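Local coordinates for protein beta-lactamase (Burkholderia cenocepacia, PDB 5E2G) that probably hydrolyses beta-lactams to substituted beta-amino acids, as a member of the class C beta-lactamase family, at residues Leu17-Ile23 with Asn341-Glu346; Pro24-Ile28 with Phe39-Val43; Ala198-Lys203 with Ala338-Val342. All coordinates share one frame; numbering follows the deposited sequence.

The three contacts cluster on one side of the molecule, about 9 to 12 Å apart between centres, and each mixes buried with more exposed residues. Contact 1 joins the two terminal helices through apolar side chains. Contact 2, an edge hairpin of the main sheet, relies on backbone hydrogen bonds. Contact 3 ties two loop-like segments by asparagine and lysine side chains and a water. Contacts 1 and 3 share Asn341 and Val342, which lead from the last strand into the final helix. Selenomethionine Met18, beside contact 1, packs on Met26 and Tyr41 of contact 2, while Asn339 of contact 3 accepts a probable hydrogen bond from Gly25 N of contact 2.

Contact 1. Residues Leu17-Ile23 with Asn341-Glu346; sequences LMKQYAI and NVPIEE
Tyr21 and Pro343 meet in a CH-pi contact where the C-terminal end of helix 3-21 packs against the segment leading into helix 344-357. In the serine beta-lactamase fold these first and last helices lie against the large antiparallel sheet, and here the contact between them is apolar, with no direct hydrogen bond. Pro343, at the N-cap position of its helix, sets CD over the centre of the Tyr21 ring, 3.5 Å from the centroid and 12° off the normal. Gln20 CB lies over the opposite face, offset toward the rim, and Leu17 CD2 is at the ring edge. Val342 serves two neighbours. Val342 CG1, anti to the backbone N (chi1 -180°), meets Leu17 CD1 at 3.6 Å and leaves CG2 to touch Ile23 CD1, also at 3.6 Å. Ile23 is brought there by a Schellman motif: Ala22 turns to positive phi (56°), and Ile23 N bonds back to Met18 O at 3.0 Å. The polar link is indirect, a water placed to donate to Tyr21 O (2.7 Å) and, at greater length, to Asn341 O (3.2 Å), though other acceptors compete for its protons. The bent side chain of Glu346 sends its carboxylate to a salt bridge with Lys349, while its methylene carbon CG rests 3.6 Å from Tyr21 OH.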
ATOM      1  N   LEU A  17       9.971 -17.206 -11.204  1.00 34.46           N
ATOM      2  CA  LEU A  17      10.217 -16.266 -10.118  1.00 32.78           C
ATOM      3  C   LEU A  17      10.390 -16.991  -8.790  1.00 31.79           C
ATOM      4  O   LEU A  17      11.367 -16.769  -8.066  1.00 33.70           O
ATOM      5  CB  LEU A  17       9.063 -15.269 -10.031  1.00 31.86           C
ATOM      6  CG  LEU A  17       9.335 -13.803 -10.350  1.00 32.52           C
ATOM      7  CD1 LEU A  17       8.568 -12.932  -9.375  1.00 27.81           C
ATOM      8  CD2 LEU A  17      10.821 -13.473 -10.334  1.00 34.77           C
HETATM    9  N   MSE A  18       9.444 -17.850  -8.447  1.00 28.99           N
HETATM   10  CA  MSE A  18       9.528 -18.562  -7.188  1.00 31.69           C
HETATM   11  C   MSE A  18      10.720 -19.494  -7.236  1.00 34.60           C
HETATM   12  O   MSE A  18      11.335 -19.801  -6.219  1.00 37.60           O
HETATM   13  CB  MSE A  18       8.240 -19.325  -6.925  1.00 32.35           C
HETATM   14  CG  MSE A  18       7.019 -18.438  -6.938  1.00 35.10           C
HETATM   15 SE   MSE A  18       5.401 -19.479  -6.783  1.00 39.29          SE
HETATM   16  CE  MSE A  18       5.865 -20.447  -5.161  1.00 36.83           C
ATOM     17  N   LYS A  19      11.057 -19.929  -8.447  1.00 35.09           N
ATOM     18  CA  LYS A  19      12.223 -20.783  -8.624  1.00 37.76           C
ATOM     19  C   LYS A  19      13.504 -20.022  -8.307  1.00 37.00           C
ATOM     20  O   LYS A  19      14.271 -20.407  -7.418  1.00 37.36           O
ATOM     21  CB  LYS A  19      12.245 -21.328 -10.052  1.00 39.99           C
ATOM     22  CG  LYS A  19      13.225 -22.457 -10.297  1.00 42.45           C
ATOM     23  CD  LYS A  19      13.174 -22.874 -11.753  1.00 46.74           C
ATOM     24  CE  LYS A  19      14.028 -24.104 -12.023  1.00 53.32           C
ATOM     25  NZ  LYS A  19      15.471 -23.877 -11.738  1.00 56.65           N
ATOM     26  N   GLN A  20      13.736 -18.916  -9.012  1.00 36.80           N
ATOM     27  CA  GLN A  20      15.013 -18.224  -8.886  1.00 35.71           C
ATOM     28  C   GLN A  20      15.209 -17.619  -7.507  1.00 33.56           C
ATOM     29  O   GLN A  20      16.346 -17.522  -7.032  1.00 35.55           O
ATOM     30  CB  GLN A  20      15.134 -17.126  -9.930  1.00 36.57           C
ATOM     31  CG  GLN A  20      16.530 -16.572  -9.996  1.00 43.87           C
ATOM     32  CD  GLN A  20      16.562 -15.184 -10.547  1.00 49.70           C
ATOM     33  OE1 GLN A  20      15.578 -14.716 -11.117  1.00 53.79           O
ATOM     34  NE2 GLN A  20      17.691 -14.504 -10.380  1.00 51.40           N
ATOM     35  N   TYR A  21      14.132 -17.193  -6.857  1.00 31.20           N
ATOM     36  CA  TYR A  21      14.229 -16.534  -5.567  1.00 27.20           C
ATOM     37  C   TYR A  21      13.793 -17.424  -4.421  1.00 30.99           C
ATOM     38  O   TYR A  21      13.806 -16.976  -3.270  1.00 32.89           O
ATOM     39  CB  TYR A  21      13.430 -15.231  -5.591  1.00 24.69           C
ATOM     40  CG  TYR A  21      14.032 -14.290  -6.601  1.00 26.94           C
ATOM     41  CD1 TYR A  21      15.285 -13.740  -6.385  1.00 30.32           C
ATOM     42  CD2 TYR A  21      13.385 -14.002  -7.792  1.00 26.25           C
ATOM     43  CE1 TYR A  21      15.862 -12.915  -7.301  1.00 30.89           C
ATOM     44  CE2 TYR A  21      13.954 -13.170  -8.718  1.00 26.30           C
ATOM     45  CZ  TYR A  21      15.194 -12.626  -8.469  1.00 29.83           C
ATOM     46  OH  TYR A  21      15.777 -11.786  -9.390  1.00 31.35           O
ATOM     47  N   ALA A  22      13.445 -18.679  -4.703  1.00 33.57           N
ATOM     48  CA  ALA A  22      13.125 -19.657  -3.670  1.00 34.91           C
ATOM     49  C   ALA A  22      12.005 -19.143  -2.774  1.00 34.90           C
ATOM     50  O   ALA A  22      12.126 -19.100  -1.551  1.00 37.66           O
ATOM     51  CB  ALA A  22      14.366 -20.021  -2.850  1.00 36.88           C
ATOM     52  N   ILE A  23      10.917 -18.716  -3.400  1.00 34.37           N
ATOM     53  CA  ILE A  23       9.716 -18.295  -2.686  1.00 32.21           C
ATOM     54  C   ILE A  23       8.885 -19.545  -2.412  1.00 35.80           C
ATOM     55  O   ILE A  23       8.473 -20.217  -3.372  1.00 37.59           O
ATOM     56  CB  ILE A  23       8.909 -17.266  -3.481  1.00 28.34           C
ATOM     57  CG1 ILE A  23       9.820 -16.131  -3.947  1.00 30.59           C
ATOM     58  CG2 ILE A  23       7.790 -16.718  -2.631  1.00 23.83           C
ATOM     59  CD1 ILE A  23      10.551 -15.453  -2.822  1.00 27.76           C
ATOM     60  N   ASN A 341      11.434 -12.974  -0.324  1.00 25.50           N
ATOM     61  CA  ASN A 341      11.980 -11.716  -0.829  1.00 28.82           C
ATOM     62  C   ASN A 341      12.089 -11.780  -2.347  1.00 29.12           C
ATOM     63  O   ASN A 341      12.850 -12.589  -2.887  1.00 28.50           O
ATOM     64  CB  ASN A 341      13.339 -11.430  -0.191  1.00 29.99           C
ATOM     65  CG  ASN A 341      13.223 -10.845   1.210  1.00 29.77           C
ATOM     66  OD1 ASN A 341      13.681  -9.730   1.466  1.00 35.61           O
ATOM     67  ND2 ASN A 341      12.606 -11.591   2.120  1.00 24.86           N
ATOM     68  N   VAL A 342      11.319 -10.940  -3.030  1.00 28.28           N
ATOM     69  CA  VAL A 342      11.323 -10.850  -4.485  1.00 27.43           C
ATOM     70  C   VAL A 342      11.762  -9.444  -4.855  1.00 27.47           C
ATOM     71  O   VAL A 342      11.184  -8.475  -4.354  1.00 25.72           O
ATOM     72  CB  VAL A 342       9.944 -11.153  -5.100  1.00 23.02           C
ATOM     73  CG1 VAL A 342      10.011 -11.050  -6.621  1.00 19.02           C
ATOM     74  CG2 VAL A 342       9.449 -12.516  -4.672  1.00 21.97           C
ATOM     75  N   PRO A 343      12.774  -9.277  -5.709  1.00 25.21           N
ATOM     76  CA  PRO A 343      13.196  -7.930  -6.091  1.00 20.75           C
ATOM     77  C   PRO A 343      12.037  -7.160  -6.691  1.00 19.61           C
ATOM     78  O   PRO A 343      11.268  -7.687  -7.497  1.00 20.57           O
ATOM     79  CB  PRO A 343      14.303  -8.181  -7.115  1.00 21.32           C
ATOM     80  CG  PRO A 343      14.826  -9.519  -6.752  1.00 24.19           C
ATOM     81  CD  PRO A 343      13.633 -10.304  -6.315  1.00 25.87           C
ATOM     82  N   ILE A 344      11.918  -5.902  -6.268  1.00 17.81           N
ATOM     83  CA  ILE A 344      10.807  -5.055  -6.691  1.00 18.33           C
ATOM     84  C   ILE A 344      10.676  -5.042  -8.207  1.00 22.64           C
ATOM     85  O   ILE A 344       9.583  -5.228  -8.751  1.00 24.96           O
ATOM     86  CB  ILE A 344      10.985  -3.638  -6.129  1.00 18.37           C
ATOM     87  CG1 ILE A 344      10.554  -3.629  -4.666  1.00 19.10           C
ATOM     88  CG2 ILE A 344      10.208  -2.640  -6.962  1.00 19.09           C
ATOM     89  CD1 ILE A 344      10.983  -2.420  -3.922  1.00 20.91           C
ATOM     90  N   GLU A 345      11.787  -4.831  -8.915  1.00 22.14           N
ATOM     91  CA  GLU A 345      11.697  -4.740 -10.367  1.00 21.77           C
ATOM     92  C   GLU A 345      11.239  -6.057 -10.990  1.00 21.68           C
ATOM     93  O   GLU A 345      10.631  -6.053 -12.064  1.00 25.59           O
ATOM     94  CB  GLU A 345      13.039  -4.295 -10.951  1.00 23.35           C
ATOM     95  CG  GLU A 345      13.623  -3.013 -10.323  1.00 25.09           C
ATOM     96  CD  GLU A 345      13.002  -1.719 -10.854  1.00 27.08           C
ATOM     97  OE1 GLU A 345      11.834  -1.744 -11.300  1.00 25.49           O
ATOM     98  OE2 GLU A 345      13.688  -0.671 -10.816  1.00 24.93           O
ATOM     99  N   GLU A 346      11.499  -7.190 -10.334  1.00 19.44           N
ATOM    100  CA  GLU A 346      11.002  -8.455 -10.863  1.00 22.63           C
ATOM    101  C   GLU A 346       9.499  -8.611 -10.654  1.00 20.99           C
ATOM    102  O   GLU A 346       8.821  -9.232 -11.482  1.00 20.60           O
ATOM    103  CB  GLU A 346      11.755  -9.629 -10.233  1.00 26.22           C
ATOM    104  CG  GLU A 346      13.171  -9.786 -10.742  1.00 26.59           C
ATOM    105  CD  GLU A 346      13.225 -10.023 -12.240  1.00 31.14           C
ATOM    106  OE1 GLU A 346      12.318 -10.685 -12.784  1.00 27.54           O
ATOM    107  OE2 GLU A 346      14.172  -9.531 -12.883  1.00 39.53           O
TER
HETATM  108  O   HOH W   1      14.978 -14.801  -2.129  1.00 33.65           O

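Contact 2. Residues Pro24-Ile28 with Phe39-Val43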
ATOM      1  N   PRO A  24       8.649 -19.907  -1.147  1.00 35.56           N
ATOM      2  CA  PRO A  24       7.819 -21.093  -0.873  1.00 32.26           C
ATOM      3  C   PRO A  24       6.423 -20.994  -1.456  1.00 28.10           C
ATOM      4  O   PRO A  24       5.886 -22.001  -1.934  1.00 27.43           O
ATOM      5  CB  PRO A  24       7.792 -21.154   0.661  1.00 32.93           C
ATOM      6  CG  PRO A  24       9.060 -20.474   1.077  1.00 33.22           C
ATOM      7  CD  PRO A  24       9.274 -19.371   0.075  1.00 33.60           C
ATOM      8  N   GLY A  25       5.831 -19.807  -1.456  1.00 26.82           N
ATOM      9  CA  GLY A  25       4.464 -19.675  -1.909  1.00 29.65           C
ATOM     10  C   GLY A  25       4.159 -18.281  -2.399  1.00 22.55           C
ATOM     11  O   GLY A  25       4.812 -17.301  -2.028  1.00 21.87           O
HETATM   12  N   MSE A  26       3.146 -18.209  -3.254  1.00 28.85           N
HETATM   13  CA  MSE A  26       2.609 -16.951  -3.745  1.00 27.11           C
HETATM   14  C   MSE A  26       1.115 -17.073  -3.964  1.00 21.27           C
HETATM   15  O   MSE A  26       0.613 -18.135  -4.288  1.00 22.17           O
HETATM   16  CB  MSE A  26       3.272 -16.526  -5.059  1.00 24.45           C
HETATM   17  CG  MSE A  26       4.745 -16.261  -4.969  1.00 27.11           C
HETATM   18 SE   MSE A  26       5.334 -15.313  -6.537  1.00 31.58          SE
HETATM   19  CE  MSE A  26       4.386 -13.625  -6.260  1.00 28.84           C
ATOM     20  N   ALA A  27       0.405 -15.970  -3.797  1.00 20.29           N
ATOM     21  CA  ALA A  27      -0.993 -15.879  -4.177  1.00 23.71           C
ATOM     22  C   ALA A  27      -1.129 -14.726  -5.156  1.00 21.41           C
ATOM     23  O   ALA A  27      -0.624 -13.628  -4.898  1.00 19.06           O
ATOM     24  CB  ALA A  27      -1.893 -15.676  -2.957  1.00 21.65           C
ATOM     25  N   ILE A  28      -1.775 -14.989  -6.289  1.00 22.90           N
ATOM     26  CA  ILE A  28      -1.893 -14.031  -7.381  1.00 22.85           C
ATOM     27  C   ILE A  28      -3.367 -13.748  -7.599  1.00 23.25           C
ATOM     28  O   ILE A  28      -4.150 -14.675  -7.832  1.00 28.23           O
ATOM     29  CB  ILE A  28      -1.261 -14.557  -8.680  1.00 23.84           C
ATOM     30  CG1 ILE A  28       0.088 -15.245  -8.408  1.00 22.20           C
ATOM     31  CG2 ILE A  28      -1.158 -13.436  -9.698  1.00 20.27           C
ATOM     32  CD1 ILE A  28       1.170 -14.341  -7.876  1.00 22.14           C
ATOM     33  N   PHE A  39      -5.026 -17.252  -7.969  1.00 22.73           N
ATOM     34  CA  PHE A  39      -4.230 -18.426  -8.296  1.00 23.74           C
ATOM     35  C   PHE A  39      -3.181 -18.619  -7.212  1.00 25.07           C
ATOM     36  O   PHE A  39      -2.331 -17.744  -7.011  1.00 23.43           O
ATOM     37  CB  PHE A  39      -3.569 -18.264  -9.665  1.00 24.11           C
ATOM     38  CG  PHE A  39      -4.537 -17.947 -10.766  1.00 26.60           C
ATOM     39  CD1 PHE A  39      -5.480 -18.883 -11.166  1.00 28.41           C
ATOM     40  CD2 PHE A  39      -4.513 -16.715 -11.391  1.00 25.88           C
ATOM     41  CE1 PHE A  39      -6.375 -18.599 -12.171  1.00 28.97           C
ATOM     42  CE2 PHE A  39      -5.403 -16.426 -12.400  1.00 26.87           C
ATOM     43  CZ  PHE A  39      -6.338 -17.369 -12.789  1.00 28.18           C
ATOM     44  N   ASP A  40      -3.239 -19.755  -6.518  1.00 24.63           N
ATOM     45  CA  ASP A  40      -2.348 -20.031  -5.399  1.00 25.02           C
ATOM     46  C   ASP A  40      -1.212 -20.940  -5.846  1.00 24.99           C
ATOM     47  O   ASP A  40      -1.402 -21.824  -6.685  1.00 32.97           O
ATOM     48  CB  ASP A  40      -3.108 -20.671  -4.232  1.00 27.76           C
ATOM     49  CG  ASP A  40      -4.072 -19.698  -3.543  1.00 27.79           C
ATOM     50  OD1 ASP A  40      -3.785 -18.481  -3.502  1.00 27.49           O
ATOM     51  OD2 ASP A  40      -5.125 -20.152  -3.047  1.00 29.27           O
ATOM     52  N   TYR A  41      -0.028 -20.717  -5.279  1.00 24.66           N
ATOM     53  CA  TYR A  41       1.156 -21.494  -5.625  1.00 27.25           C
ATOM     54  C   TYR A  41       1.942 -21.854  -4.373  1.00 28.19           C
ATOM     55  O   TYR A  41       2.111 -21.024  -3.476  1.00 27.97           O
ATOM     56  CB  TYR A  41       2.071 -20.728  -6.588  1.00 25.22           C
ATOM     57  CG  TYR A  41       1.426 -20.380  -7.907  1.00 27.28           C
ATOM     58  CD1 TYR A  41       0.658 -19.231  -8.045  1.00 24.20           C
ATOM     59  CD2 TYR A  41       1.588 -21.195  -9.016  1.00 27.71           C
ATOM     60  CE1 TYR A  41       0.065 -18.907  -9.248  1.00 28.86           C
ATOM     61  CE2 TYR A  41       1.002 -20.884 -10.218  1.00 28.05           C
ATOM     62  CZ  TYR A  41       0.240 -19.739 -10.331  1.00 30.51           C
ATOM     63  OH  TYR A  41      -0.346 -19.434 -11.540  1.00 33.26           O
ATOM     64  N   GLY A  42       2.433 -23.085  -4.315  1.00 27.02           N
ATOM     65  CA  GLY A  42       3.389 -23.420  -3.281  1.00 31.25           C
ATOM     66  C   GLY A  42       2.770 -23.523  -1.896  1.00 31.05           C
ATOM     67  O   GLY A  42       1.609 -23.903  -1.732  1.00 27.38           O
ATOM     68  N   VAL A  43       3.572 -23.172  -0.883  1.00 31.37           N
ATOM     69  CA  VAL A  43       3.300 -23.539   0.503  1.00 33.23           C
ATOM     70  C   VAL A  43       3.437 -22.332   1.430  1.00 32.82           C
ATOM     71  O   VAL A  43       4.203 -21.399   1.168  1.00 30.34           O
ATOM     72  CB  VAL A  43       4.230 -24.684   0.972  1.00 35.74           C
ATOM     73  CG1 VAL A  43       3.827 -26.000   0.305  1.00 36.73           C
ATOM     74  CG2 VAL A  43       5.687 -24.355   0.659  1.00 35.23           C
TER
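Five backbone hydrogen bonds join Pro24-Ile28 to Phe39-Val43. Ile28 and Phe39 exchange two, among them Phe39 N to Ile28 O (2.7 Å). Met26 and Tyr41 exchange two more, including Tyr41 N to Met26 O (2.8 Å). The fifth runs from Val43 N to Pro24 O (2.8 Å). Between these pairs, Ala27-Asp40 and Gly25-Gly42 are non-hydrogen-bonded; the glycines bring their CA atoms to 4.1 Å, and Gly25 CA makes a CA-H...O contact with Tyr41 O (3.1 Å). Strands 25-32 and 35-42 form a beta hairpin, antiparallel at 173°, whose second strand is an outermost strand of the large antiparallel sheet. Side-chain contacts follow, the apolar ones first. Met26, Ile28, Phe39 and Tyr41 share the face toward helix 3-21, where Ile28 CG1 lies 3.8 Å from Tyr41 CE1, oblique to the ring. Beyond the strands, Val43 CG2, wedged between its own backbone N and carbonyl carbon (chi1 of CG1 -72°), packs on Pro24 CB. Among the contacts of polar groups, Tyr41 OH bonds Thr11 of helix 3-21, and Arg7 adds a cation-pi contact to the Tyr41 ring. On the other face of the sheet Ala27 CB touches Asp40 OD1 at 3.4 Å.

Contact 3. Residues Ala198-Lys203 with Ala338-Val342; sequences AQGYTK and ANGNV
Asn339 and Asn341 turn their amides toward the segment Ala198-Lys203 and reach its backbone carbonyls through weak bonds. A chi1 of 65° sets CG of Asn339 between its own backbone N and carbonyl carbon and brings ND2 to Gln199 O, 3.0 Å away in a bond bent to 130° at the hydrogen. Val43 O and Met44 O lie within weak reach of the same ND2, so three carbonyls share its two N-H. The amide is held chiefly at its other end, where OD1 accepts from Gly25 N in the strongest polar link of this side chain. The Tyr201 ring runs side by side with this amide, pointing the same way, but is turned nearly perpendicular to it, and the backbone O of Asn339 lies at the ring edge, near its plane, 3.5 Å from Tyr201 CD1. Tyr201 OH bonds to Lys46 N, which ties down the far end of the ring. The two segments run in nearly the same direction: Ala198-Lys203 includes strand 200-201 of a small two-stranded sheet with 207-208, while Ala338-Val342 leads out of strand 332-338 of the main sheet of the serine beta-lactamase fold toward the final helix, 344-357. Further along, Asn341 divides the ends of its amide between partners. Asn341 ND2 makes a weak bond to Tyr201 O (3.0 Å) and a second bond to Gly318 O. Asn341 OD1 takes the ammonium of Lys203, NZ at 2.7 Å and tilted 27° from the carbonyl plane. The Lys203 chain is extended through chi2 and chi3; the bend at chi4 brings NZ to OD1, while CG lies alongside the amide carbon, 3.5 Å from Asn341 CG. A water accepts from Asn341 N at 2.9 Å and can donate to Thr202 O at 3.0 Å, though other acceptors compete for its protons.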
ATOM      1  N   ALA A 198       0.618 -17.046   6.957  1.00 26.90           N
ATOM      2  CA  ALA A 198       1.781 -17.656   6.336  1.00 21.69           C
ATOM      3  C   ALA A 198       3.055 -17.260   7.078  1.00 25.29           C
ATOM      4  O   ALA A 198       3.091 -16.282   7.826  1.00 24.60           O
ATOM      5  CB  ALA A 198       1.880 -17.252   4.866  1.00 23.40           C
ATOM      6  N   GLN A 199       4.110 -18.043   6.875  1.00 27.39           N
ATOM      7  CA  GLN A 199       5.416 -17.736   7.438  1.00 28.51           C
ATOM      8  C   GLN A 199       6.248 -16.994   6.402  1.00 26.06           C
ATOM      9  O   GLN A 199       6.351 -17.431   5.252  1.00 23.99           O
ATOM     10  CB  GLN A 199       6.138 -19.007   7.888  1.00 34.19           C
ATOM     11  CG  GLN A 199       7.582 -18.782   8.340  1.00 40.24           C
ATOM     12  CD  GLN A 199       7.702 -18.188   9.738  1.00 45.05           C
ATOM     13  OE1 GLN A 199       8.283 -17.119   9.921  1.00 41.53           O
ATOM     14  NE2 GLN A 199       7.172 -18.897  10.734  1.00 51.89           N
ATOM     15  N   GLY A 200       6.821 -15.866   6.804  1.00 25.23           N
ATOM     16  CA  GLY A 200       7.750 -15.169   5.947  1.00 27.94           C
ATOM     17  C   GLY A 200       9.141 -15.753   6.032  1.00 31.97           C
ATOM     18  O   GLY A 200       9.481 -16.484   6.961  1.00 33.66           O
ATOM     19  N   TYR A 201       9.955 -15.439   5.030  1.00 30.71           N
ATOM     20  CA  TYR A 201      11.311 -15.957   4.968  1.00 28.87           C
ATOM     21  C   TYR A 201      12.242 -14.880   4.451  1.00 28.26           C
ATOM     22  O   TYR A 201      11.984 -14.279   3.403  1.00 29.09           O
ATOM     23  CB  TYR A 201      11.372 -17.207   4.091  1.00 32.90           C
ATOM     24  CG  TYR A 201      10.604 -18.343   4.717  1.00 37.23           C
ATOM     25  CD1 TYR A 201       9.300 -18.630   4.333  1.00 37.78           C
ATOM     26  CD2 TYR A 201      11.170 -19.102   5.732  1.00 40.19           C
ATOM     27  CE1 TYR A 201       8.589 -19.658   4.928  1.00 40.06           C
ATOM     28  CE2 TYR A 201      10.472 -20.130   6.330  1.00 40.70           C
ATOM     29  CZ  TYR A 201       9.183 -20.406   5.929  1.00 41.11           C
ATOM     30  OH  TYR A 201       8.489 -21.431   6.534  1.00 41.44           O
ATOM     31  N   THR A 202      13.310 -14.632   5.198  1.00 28.59           N
ATOM     32  CA  THR A 202      14.286 -13.634   4.807  1.00 30.66           C
ATOM     33  C   THR A 202      15.004 -14.083   3.539  1.00 34.65           C
ATOM     34  O   THR A 202      14.779 -15.176   3.017  1.00 35.16           O
ATOM     35  CB  THR A 202      15.273 -13.395   5.943  1.00 34.32           C
ATOM     36  OG1 THR A 202      15.966 -14.614   6.226  1.00 38.97           O
ATOM     37  CG2 THR A 202      14.534 -12.972   7.186  1.00 31.41           C
ATOM     38  N   LYS A 203      15.877 -13.212   3.025  1.00 37.52           N
ATOM     39  CA  LYS A 203      16.643 -13.555   1.830  1.00 39.30           C
ATOM     40  C   LYS A 203      17.556 -14.753   2.065  1.00 43.86           C
ATOM     41  O   LYS A 203      17.925 -15.440   1.106  1.00 43.76           O
ATOM     42  CB  LYS A 203      17.467 -12.355   1.366  1.00 37.68           C
ATOM     43  CG  LYS A 203      16.682 -11.076   1.175  1.00 38.12           C
ATOM     44  CD  LYS A 203      17.608  -9.934   0.777  1.00 40.63           C
ATOM     45  CE  LYS A 203      16.846  -8.748   0.209  1.00 38.96           C
ATOM     46  NZ  LYS A 203      15.901  -8.159   1.200  1.00 39.90           N
ATOM     47  N   ALA A 338       3.847 -12.766  -1.865  1.00 19.76           N
ATOM     48  CA  ALA A 338       4.843 -13.818  -1.747  1.00 18.97           C
ATOM     49  C   ALA A 338       5.393 -13.818  -0.333  1.00 19.56           C
ATOM     50  O   ALA A 338       5.656 -12.756   0.235  1.00 18.81           O
ATOM     51  CB  ALA A 338       5.979 -13.627  -2.756  1.00 18.97           C
ATOM     52  N   ASN A 339       5.558 -15.011   0.239  1.00 19.90           N
ATOM     53  CA  ASN A 339       6.172 -15.107   1.563  1.00 24.43           C
ATOM     54  C   ASN A 339       7.677 -15.294   1.472  1.00 27.04           C
ATOM     55  O   ASN A 339       8.274 -16.092   2.196  1.00 28.69           O
ATOM     56  CB  ASN A 339       5.515 -16.214   2.387  1.00 20.98           C
ATOM     57  CG  ASN A 339       5.730 -17.586   1.808  1.00 29.02           C
ATOM     58  OD1 ASN A 339       6.070 -17.726   0.636  1.00 35.47           O
ATOM     59  ND2 ASN A 339       5.529 -18.617   2.625  1.00 22.72           N
ATOM     60  N   GLY A 340       8.312 -14.549   0.574  1.00 27.41           N
ATOM     61  CA  GLY A 340       9.756 -14.489   0.476  1.00 24.45           C
ATOM     62  C   GLY A 340      10.131 -13.172  -0.160  1.00 21.54           C
ATOM     63  O   GLY A 340       9.274 -12.358  -0.504  1.00 20.21           O
ATOM     64  N   ASN A 341      11.434 -12.974  -0.324  1.00 25.50           N
ATOM     65  CA  ASN A 341      11.980 -11.716  -0.829  1.00 28.82           C
ATOM     66  C   ASN A 341      12.089 -11.780  -2.347  1.00 29.12           C
ATOM     67  O   ASN A 341      12.850 -12.589  -2.887  1.00 28.50           O
ATOM     68  CB  ASN A 341      13.339 -11.430  -0.191  1.00 29.99           C
ATOM     69  CG  ASN A 341      13.223 -10.845   1.210  1.00 29.77           C
ATOM     70  OD1 ASN A 341      13.681  -9.730   1.466  1.00 35.61           O
ATOM     71  ND2 ASN A 341      12.606 -11.591   2.120  1.00 24.86           N
ATOM     72  N   VAL A 342      11.319 -10.940  -3.030  1.00 28.28           N
ATOM     73  CA  VAL A 342      11.323 -10.850  -4.485  1.00 27.43           C
ATOM     74  C   VAL A 342      11.762  -9.444  -4.855  1.00 27.47           C
ATOM     75  O   VAL A 342      11.184  -8.475  -4.354  1.00 25.72           O
ATOM     76  CB  VAL A 342       9.944 -11.153  -5.100  1.00 23.02           C
ATOM     77  CG1 VAL A 342      10.011 -11.050  -6.621  1.00 19.02           C
ATOM     78  CG2 VAL A 342       9.449 -12.516  -4.672  1.00 21.97           C
TER
HETATM   79  O   HOH W   2      13.449 -14.933   0.316  1.00 31.45           O